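Local structure of LYND (Lyngbya aestuarii, 4V1T) at residues W204-H209 and I306-C311; T151-V156 and Q177-L182. The protein is probably an ATP-dependent cyclodehydratase of the YcaO family, which turns residues of a precursor peptide into azoline heterocycles. One frame throughout, in Å; residues are numbered along the deposited sequence.

Interactions 1 and 2 follow one another along the chain, their centres about 18 Å apart. Interaction 2 lies within a mixed sheet, where strands 154-157 and 180-184 pair in parallel; it is held by a ladder of backbone hydrogen bonds with apolar side chains on both faces. Interaction 1 joins helix 204-213 to an irregular loop and relies on zinc-bound sulfurs, an N-H...S bond and a stacked guanidinium instead. Both are partly buried, with buried and partly exposed residues in each. They touch through Trp204, whose CB lies 3.8 Å from Trp180 CH2 and whose CD1 also packs on Leu182.

Interaction 1: residues W204-H209 and I306-C311; sequences WDCLAH and IKRSQC. With ZN (zinc ion), chain K.
Ile306 begins the contact through its backbone: Ile306 O lies 3.9 Å from Cys206 CB, and a water donates to both Ile306 O and Cys206 O, bridging loop and helix. At Lys307 the chain passes the sulfur of Cys206 with its CA, while the long side chain heads away from the helix. Arg308 grips twice. Its backbone N-H donates to Cys206 SG over 3.4 Å in a fairly straight bond (161°), which would be expected to ease the negative charge on the zinc-bound thiolate. Its side chain runs past Cys206, CD lying 3.8 Å from Cys206 O, and the bend at chi3 (65°) lays the guanidinium flat over one face of the His209 ring. The planes are 6° apart and the centres 3.7 Å, with NH1 above the middle of the ring and NH2 reaching His209 CE1. Arg308 NE forms a salt bridge with Asp724, which also takes a hydrogen bond from Gln310 NE2 and so ties the loop to a part of the chain far on in sequence. A leucine in place of Arg308 would probably leave Asp724 without its charged mate and the His209 ring without its flat cover. A type I turn from Arg308 to Cys311, closed by Cys311 N to Arg308 O, swings the last residue back toward the helix. There Cys311 SG binds the zinc ion at 2.3 Å and packs against Asp205 CB; Cys206 SG binds the same ion at 2.4 Å. Asp205 OD2 turns to the hydroxyl of Thr313. Cys203 and Cys314 complete the four-sulfur shell, a structural-type Cys4 zinc site built from two CxxC pairs, one at the start of helix 204-213 and the other in the loop.

Interaction 2: residues T151-V156 and Q177-L182; sequences TALNVV and QQTWLL
Leu153 CD1 fits over the backbone of the neighbouring strand: it lies 3.8 Å from Trp180 CA, with Thr179 CG2 and Leu181 CB as bumps to either end of its seat. Farther along the same face Val155 and Leu181 stand side by side, pointing the same way, and meet through CG1 and CD2 at 4.0 Å. The other face carries Asn154, Val156, Trp180 and Leu182. Trp180 CG stands between its backbone N and carbonyl carbon (chi1 56°), which brings the six-membered part of the indole obliquely to Val156, CE3 meeting Val156 CG2 at 3.7 Å. The second methyl of Val156, CG1, abuts Leu182 CD2, so the two methyls of this valine touch different partners. Asn154 CB meets Trp180 CB at 3.9 Å. Between the two faces runs a parallel ladder: Asn154 N to Thr179 O, Leu181 N to Asn154 O, and Val156 N to Leu181 O, the last two both 2.7 Å. Where the ladder begins, Gln178, bent at chi2 (71°), folds its amide back: NE2 donates to Thr151 O at 3.1 Å, from well above the carbonyl plane, and to Thr179 O, which thereby accepts two N-H groups. A water also links Thr151 O to Thr179 N. The pair forms the two strands of a right-handed beta-alpha-beta crossover: helix 165-176 packs on Val156, Trp180 and Leu182, helix 250-275 covers Leu153, Val155 and Leu181 on the opposite face, and strands 114-118 and 189-196 flank the pair.

Interaction 1: residues W204-H209 and I306-C311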
ATOM      1  N   TRP B 204     -17.340 -22.672  -6.131  1.00 44.39           N
ATOM      2  CA  TRP B 204     -16.850 -22.964  -4.791  1.00 47.21           C
ATOM      3  C   TRP B 204     -15.581 -23.805  -4.856  1.00 47.14           C
ATOM      4  O   TRP B 204     -14.727 -23.720  -3.975  1.00 48.39           O
ATOM      5  CB  TRP B 204     -17.914 -23.682  -3.971  1.00 44.87           C
ATOM      6  CG  TRP B 204     -17.393 -24.217  -2.677  1.00 46.23           C
ATOM      7  CD1 TRP B 204     -17.327 -23.558  -1.482  1.00 43.72           C
ATOM      8  CD2 TRP B 204     -16.854 -25.515  -2.456  1.00 42.07           C
ATOM      9  NE1 TRP B 204     -16.771 -24.377  -0.525  1.00 44.35           N
ATOM     10  CE2 TRP B 204     -16.476 -25.585  -1.095  1.00 52.79           C
ATOM     11  CE3 TRP B 204     -16.647 -26.630  -3.270  1.00 55.03           C
ATOM     12  CZ2 TRP B 204     -15.916 -26.731  -0.532  1.00 52.64           C
ATOM     13  CZ3 TRP B 204     -16.089 -27.772  -2.708  1.00 51.03           C
ATOM     14  CH2 TRP B 204     -15.729 -27.810  -1.350  1.00 57.93           C
ATOM     15  N   ASP B 205     -15.450 -24.598  -5.912  1.00 40.43           N
ATOM     16  CA  ASP B 205     -14.274 -25.429  -6.090  1.00 44.19           C
ATOM     17  C   ASP B 205     -13.046 -24.580  -6.429  1.00 52.72           C
ATOM     18  O   ASP B 205     -11.924 -24.914  -6.019  1.00 42.53           O
ATOM     19  CB  ASP B 205     -14.519 -26.468  -7.189  1.00 54.47           C
ATOM     20  CG  ASP B 205     -13.854 -27.791  -6.898  1.00 66.05           C
ATOM     21  OD1 ASP B 205     -12.886 -27.816  -6.117  1.00 77.91           O
ATOM     22  OD2 ASP B 205     -14.310 -28.806  -7.454  1.00 67.12           O
ATOM     23  N   CYS B 206     -13.249 -23.510  -7.201  1.00 43.90           N
ATOM     24  CA  CYS B 206     -12.187 -22.527  -7.455  1.00 50.98           C
ATOM     25  C   CYS B 206     -11.617 -22.000  -6.137  1.00 41.23           C
ATOM     26  O   CYS B 206     -10.408 -21.861  -5.973  1.00 47.98           O
ATOM     27  CB  CYS B 206     -12.699 -21.341  -8.287  1.00 50.81           C
ATOM     28  SG  CYS B 206     -13.161 -21.703  -9.993  1.00 48.48           S
ATOM     29  N   LEU B 207     -12.520 -21.694  -5.211  1.00 38.25           N
ATOM     30  CA  LEU B 207     -12.154 -21.192  -3.892  1.00 40.31           C
ATOM     31  C   LEU B 207     -11.523 -22.303  -3.043  1.00 41.89           C
ATOM     32  O   LEU B 207     -10.473 -22.116  -2.416  1.00 41.94           O
ATOM     33  CB  LEU B 207     -13.394 -20.619  -3.201  1.00 44.48           C
ATOM     34  CG  LEU B 207     -13.276 -20.213  -1.737  1.00 44.15           C
ATOM     35  CD1 LEU B 207     -12.337 -19.035  -1.572  1.00 45.38           C
ATOM     36  CD2 LEU B 207     -14.639 -19.883  -1.170  1.00 41.49           C
ATOM     37  N   ALA B 208     -12.154 -23.468  -3.034  1.00 44.02           N
ATOM     38  CA  ALA B 208     -11.684 -24.578  -2.216  1.00 50.81           C
ATOM     39  C   ALA B 208     -10.223 -24.915  -2.523  1.00 53.30           C
ATOM     40  O   ALA B 208      -9.443 -25.197  -1.621  1.00 55.54           O
ATOM     41  CB  ALA B 208     -12.568 -25.790  -2.428  1.00 53.84           C
ATOM     42  N   HIS B 209      -9.860 -24.861  -3.800  1.00 43.15           N
ATOM     43  CA  HIS B 209      -8.507 -25.184  -4.239  1.00 44.21           C
ATOM     44  C   HIS B 209      -7.484 -24.236  -3.603  1.00 44.27           C
ATOM     45  O   HIS B 209      -6.363 -24.622  -3.326  1.00 48.17           O
ATOM     46  CB  HIS B 209      -8.420 -25.118  -5.765  1.00 44.84           C
ATOM     47  CG  HIS B 209      -7.150 -25.667  -6.331  1.00 49.02           C
ATOM     48  ND1 HIS B 209      -6.054 -24.881  -6.610  1.00 56.16           N
ATOM     49  CD2 HIS B 209      -6.809 -26.930  -6.695  1.00 56.96           C
ATOM     50  CE1 HIS B 209      -5.090 -25.634  -7.112  1.00 57.75           C
ATOM     51  NE2 HIS B 209      -5.524 -26.882  -7.175  1.00 57.90           N
ATOM     52  N   ILE B 306     -10.401 -15.607  -8.087  1.00 47.71           N
ATOM     53  CA  ILE B 306     -10.187 -15.776  -9.512  1.00 53.74           C
ATOM     54  C   ILE B 306     -10.923 -17.024  -9.984  1.00 42.95           C
ATOM     55  O   ILE B 306     -10.822 -18.076  -9.378  1.00 43.36           O
ATOM     56  CB  ILE B 306      -8.683 -15.883  -9.858  1.00 54.49           C
ATOM     57  CG1 ILE B 306      -8.006 -14.515  -9.750  1.00 55.65           C
ATOM     58  CG2 ILE B 306      -8.481 -16.393 -11.291  1.00 53.71           C
ATOM     59  CD1 ILE B 306      -7.710 -14.078  -8.342  1.00 71.14           C
ATOM     60  N   LYS B 307     -11.672 -16.893 -11.065  1.00 49.05           N
ATOM     61  CA  LYS B 307     -12.287 -18.044 -11.710  1.00 41.47           C
ATOM     62  C   LYS B 307     -11.196 -18.812 -12.444  1.00 46.90           C
ATOM     63  O   LYS B 307     -10.599 -18.305 -13.385  1.00 57.65           O
ATOM     64  CB  LYS B 307     -13.380 -17.591 -12.677  1.00 38.56           C
ATOM     65  CG  LYS B 307     -13.981 -18.706 -13.523  1.00 46.48           C
ATOM     66  CD  LYS B 307     -15.060 -18.155 -14.438  1.00 58.96           C
ATOM     67  CE  LYS B 307     -15.015 -18.774 -15.828  1.00 65.68           C
ATOM     68  NZ  LYS B 307     -15.910 -19.949 -15.943  1.00 58.44           N
ATOM     69  N   ARG B 308     -10.936 -20.035 -11.996  1.00 50.17           N
ATOM     70  CA  ARG B 308      -9.874 -20.852 -12.574  1.00 49.84           C
ATOM     71  C   ARG B 308     -10.353 -21.497 -13.860  1.00 39.59           C
ATOM     72  O   ARG B 308     -11.327 -22.249 -13.866  1.00 42.98           O
ATOM     73  CB  ARG B 308      -9.407 -21.920 -11.573  1.00 49.14           C
ATOM     74  CG  ARG B 308      -9.074 -21.350 -10.199  1.00 42.14           C
ATOM     75  CD  ARG B 308      -8.589 -22.426  -9.240  1.00 44.18           C
ATOM     76  NE  ARG B 308      -7.317 -23.008  -9.679  1.00 42.32           N
ATOM     77  CZ  ARG B 308      -7.098 -24.301  -9.906  1.00 54.14           C
ATOM     78  NH1 ARG B 308      -8.058 -25.200  -9.735  1.00 50.01           N
ATOM     79  NH2 ARG B 308      -5.895 -24.703 -10.298  1.00 48.71           N
ATOM     80  N   SER B 309      -9.666 -21.210 -14.956  1.00 44.49           N
ATOM     81  CA  SER B 309     -10.043 -21.756 -16.269  1.00 47.53           C
ATOM     82  C   SER B 309      -9.910 -23.270 -16.306  1.00 53.28           C
ATOM     83  O   SER B 309     -10.626 -23.936 -17.055  1.00 51.81           O
ATOM     84  CB  SER B 309      -9.181 -21.151 -17.377  1.00 51.54           C
ATOM     85  OG  SER B 309      -9.069 -19.748 -17.219  1.00 72.55           O
ATOM     86  N   GLN B 310      -8.996 -23.802 -15.495  1.00 46.70           N
ATOM     87  CA  GLN B 310      -8.723 -25.226 -15.456  1.00 53.09           C
ATOM     88  C   GLN B 310      -9.447 -25.919 -14.309  1.00 60.84           C
ATOM     89  O   GLN B 310      -9.075 -27.015 -13.910  1.00 74.44           O
ATOM     90  CB  GLN B 310      -7.210 -25.477 -15.366  1.00 43.38           C
ATOM     91  CG  GLN B 310      -6.555 -25.184 -14.020  1.00 40.41           C
ATOM     92  CD  GLN B 310      -6.174 -23.731 -13.844  1.00 45.80           C
ATOM     93  OE1 GLN B 310      -6.943 -22.822 -14.166  1.00 50.83           O
ATOM     94  NE2 GLN B 310      -4.977 -23.498 -13.319  1.00 43.59           N
ATOM     95  N   CYS B 311     -10.490 -25.288 -13.787  1.00 62.94           N
ATOM     96  CA  CYS B 311     -11.222 -25.866 -12.672  1.00 55.16           C
ATOM     97  C   CYS B 311     -11.854 -27.195 -13.067  1.00 47.65           C
ATOM     98  O   CYS B 311     -12.579 -27.259 -14.063  1.00 52.61           O
ATOM     99  CB  CYS B 311     -12.310 -24.915 -12.185  1.00 45.66           C
ATOM    100  SG  CYS B 311     -13.268 -25.577 -10.802  1.00 57.32           S
TER
HETATM  101 ZN    ZN K 776     -14.461 -23.593 -10.604  1.00138.08          ZN
HETATM  102  O   HOH W   1      -9.362 -19.429  -7.330  1.00 35.90           O

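Interaction 2: residues T151-V156 and Q177-L182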
ATOM      1  N   THR B 151     -34.693 -18.950  -7.521  1.00 47.46           N
ATOM      2  CA  THR B 151     -34.762 -17.645  -6.870  1.00 43.39           C
ATOM      3  C   THR B 151     -33.593 -16.787  -7.316  1.00 41.77           C
ATOM      4  O   THR B 151     -32.677 -17.269  -7.968  1.00 49.62           O
ATOM      5  CB  THR B 151     -34.765 -17.759  -5.330  1.00 56.97           C
ATOM      6  OG1 THR B 151     -33.522 -18.308  -4.873  1.00 57.13           O
ATOM      7  CG2 THR B 151     -35.922 -18.642  -4.869  1.00 62.36           C
ATOM      8  N   ALA B 152     -33.624 -15.513  -6.955  1.00 45.17           N
ATOM      9  CA  ALA B 152     -32.570 -14.597  -7.332  1.00 48.35           C
ATOM     10  C   ALA B 152     -31.298 -14.816  -6.528  1.00 56.70           C
ATOM     11  O   ALA B 152     -30.218 -14.423  -6.957  1.00 58.42           O
ATOM     12  CB  ALA B 152     -33.048 -13.170  -7.160  1.00 51.60           C
ATOM     13  N   LEU B 153     -31.417 -15.431  -5.356  1.00 44.94           N
ATOM     14  CA  LEU B 153     -30.246 -15.692  -4.528  1.00 41.38           C
ATOM     15  C   LEU B 153     -30.503 -16.722  -3.443  1.00 38.87           C
ATOM     16  O   LEU B 153     -31.463 -16.612  -2.681  1.00 42.73           O
ATOM     17  CB  LEU B 153     -29.764 -14.400  -3.886  1.00 48.06           C
ATOM     18  CG  LEU B 153     -28.447 -14.490  -3.123  1.00 41.77           C
ATOM     19  CD1 LEU B 153     -27.284 -14.654  -4.090  1.00 37.44           C
ATOM     20  CD2 LEU B 153     -28.261 -13.268  -2.255  1.00 40.89           C
ATOM     21  N   ASN B 154     -29.640 -17.730  -3.379  1.00 41.51           N
ATOM     22  CA  ASN B 154     -29.629 -18.661  -2.251  1.00 46.04           C
ATOM     23  C   ASN B 154     -28.487 -18.283  -1.318  1.00 42.31           C
ATOM     24  O   ASN B 154     -27.336 -18.217  -1.739  1.00 41.81           O
ATOM     25  CB  ASN B 154     -29.481 -20.106  -2.738  1.00 44.08           C
ATOM     26  CG  ASN B 154     -29.546 -21.120  -1.605  1.00 56.78           C
ATOM     27  OD1 ASN B 154     -30.285 -20.952  -0.634  1.00 50.21           O
ATOM     28  ND2 ASN B 154     -28.759 -22.177  -1.724  1.00 53.33           N
ATOM     29  N   VAL B 155     -28.808 -18.014  -0.059  1.00 43.51           N
ATOM     30  CA  VAL B 155     -27.804 -17.660   0.932  1.00 39.20           C
ATOM     31  C   VAL B 155     -27.459 -18.869   1.796  1.00 41.81           C
ATOM     32  O   VAL B 155     -28.332 -19.451   2.440  1.00 42.51           O
ATOM     33  CB  VAL B 155     -28.292 -16.520   1.827  1.00 38.30           C
ATOM     34  CG1 VAL B 155     -27.197 -16.073   2.767  1.00 36.45           C
ATOM     35  CG2 VAL B 155     -28.756 -15.352   0.981  1.00 43.35           C
ATOM     36  N   VAL B 156     -26.177 -19.233   1.810  1.00 41.01           N
ATOM     37  CA  VAL B 156     -25.712 -20.398   2.550  1.00 45.77           C
ATOM     38  C   VAL B 156     -24.891 -19.969   3.764  1.00 41.89           C
ATOM     39  O   VAL B 156     -23.848 -19.339   3.618  1.00 44.28           O
ATOM     40  CB  VAL B 156     -24.866 -21.326   1.657  1.00 41.93           C
ATOM     41  CG1 VAL B 156     -24.432 -22.570   2.433  1.00 47.13           C
ATOM     42  CG2 VAL B 156     -25.650 -21.732   0.426  1.00 43.01           C
ATOM     43  N   GLN B 177     -27.840 -23.187 -12.732  1.00 62.87           N
ATOM     44  CA  GLN B 177     -27.495 -21.784 -12.952  1.00 59.18           C
ATOM     45  C   GLN B 177     -28.052 -20.910 -11.825  1.00 55.53           C
ATOM     46  O   GLN B 177     -28.548 -19.808 -12.052  1.00 49.70           O
ATOM     47  CB  GLN B 177     -27.979 -21.312 -14.329  1.00 65.04           C
ATOM     48  CG  GLN B 177     -26.952 -21.560 -15.428  1.00 76.60           C
ATOM     49  CD  GLN B 177     -27.535 -21.471 -16.828  1.00 78.52           C
ATOM     50  OE1 GLN B 177     -27.118 -22.199 -17.729  1.00 97.19           O
ATOM     51  NE2 GLN B 177     -28.494 -20.575 -17.022  1.00 65.97           N
ATOM     52  N   GLN B 178     -27.947 -21.419 -10.602  1.00 46.36           N
ATOM     53  CA  GLN B 178     -28.398 -20.710  -9.406  1.00 51.04           C
ATOM     54  C   GLN B 178     -27.277 -19.853  -8.833  1.00 47.41           C
ATOM     55  O   GLN B 178     -26.179 -20.340  -8.572  1.00 49.83           O
ATOM     56  CB  GLN B 178     -28.893 -21.712  -8.353  1.00 56.93           C
ATOM     57  CG  GLN B 178     -29.302 -21.105  -7.015  1.00 53.78           C
ATOM     58  CD  GLN B 178     -30.590 -20.318  -7.088  1.00 52.31           C
ATOM     59  OE1 GLN B 178     -31.615 -20.830  -7.514  1.00 65.93           O
ATOM     60  NE2 GLN B 178     -30.543 -19.059  -6.666  1.00 51.45           N
ATOM     61  N   THR B 179     -27.559 -18.573  -8.637  1.00 46.48           N
ATOM     62  CA  THR B 179     -26.622 -17.684  -7.985  1.00 43.75           C
ATOM     63  C   THR B 179     -26.802 -17.825  -6.468  1.00 41.03           C
ATOM     64  O   THR B 179     -27.921 -17.823  -5.970  1.00 35.64           O
ATOM     65  CB  THR B 179     -26.832 -16.220  -8.416  1.00 42.12           C
ATOM     66  OG1 THR B 179     -26.474 -16.070  -9.790  1.00 42.22           O
ATOM     67  CG2 THR B 179     -25.985 -15.275  -7.587  1.00 39.22           C
ATOM     68  N   TRP B 180     -25.701 -17.951  -5.739  1.00 40.00           N
ATOM     69  CA  TRP B 180     -25.782 -18.139  -4.303  1.00 39.20           C
ATOM     70  C   TRP B 180     -24.672 -17.405  -3.567  1.00 43.34           C
ATOM     71  O   TRP B 180     -23.645 -17.063  -4.157  1.00 34.65           O
ATOM     72  CB  TRP B 180     -25.757 -19.629  -3.955  1.00 40.01           C
ATOM     73  CG  TRP B 180     -24.572 -20.393  -4.493  1.00 45.87           C
ATOM     74  CD1 TRP B 180     -24.268 -20.613  -5.806  1.00 43.80           C
ATOM     75  CD2 TRP B 180     -23.561 -21.075  -3.729  1.00 42.60           C
ATOM     76  NE1 TRP B 180     -23.120 -21.366  -5.907  1.00 40.62           N
ATOM     77  CE2 TRP B 180     -22.672 -21.665  -4.648  1.00 43.34           C
ATOM     78  CE3 TRP B 180     -23.318 -21.234  -2.359  1.00 47.35           C
ATOM     79  CZ2 TRP B 180     -21.556 -22.399  -4.244  1.00 52.21           C
ATOM     80  CZ3 TRP B 180     -22.208 -21.964  -1.957  1.00 48.57           C
ATOM     81  CH2 TRP B 180     -21.344 -22.538  -2.897  1.00 50.91           C
ATOM     82  N   LEU B 181     -24.901 -17.172  -2.273  1.00 41.42           N
ATOM     83  CA  LEU B 181     -23.980 -16.442  -1.413  1.00 49.42           C
ATOM     84  C   LEU B 181     -23.519 -17.311  -0.243  1.00 52.68           C
ATOM     85  O   LEU B 181     -24.305 -18.067   0.328  1.00 39.00           O
ATOM     86  CB  LEU B 181     -24.648 -15.171  -0.879  1.00 50.18           C
ATOM     87  CG  LEU B 181     -23.972 -14.468   0.307  1.00 40.84           C
ATOM     88  CD1 LEU B 181     -22.637 -13.888  -0.094  1.00 41.93           C
ATOM     89  CD2 LEU B 181     -24.861 -13.371   0.860  1.00 40.92           C
ATOM     90  N   LEU B 182     -22.241 -17.199   0.108  1.00 37.63           N
ATOM     91  CA  LEU B 182     -21.700 -17.882   1.267  1.00 45.24           C
ATOM     92  C   LEU B 182     -21.430 -16.877   2.370  1.00 49.83           C
ATOM     93  O   LEU B 182     -20.988 -15.762   2.115  1.00 40.82           O
ATOM     94  CB  LEU B 182     -20.410 -18.627   0.923  1.00 43.26           C
ATOM     95  CG  LEU B 182     -20.406 -20.153   0.945  1.00 55.94           C
ATOM     96  CD1 LEU B 182     -18.985 -20.644   0.710  1.00 65.77           C
ATOM     97  CD2 LEU B 182     -20.966 -20.726   2.236  1.00 65.02           C
TER
HETATM   98  O   HOH W   2     -30.015 -17.277  -9.553  1.00 46.55           O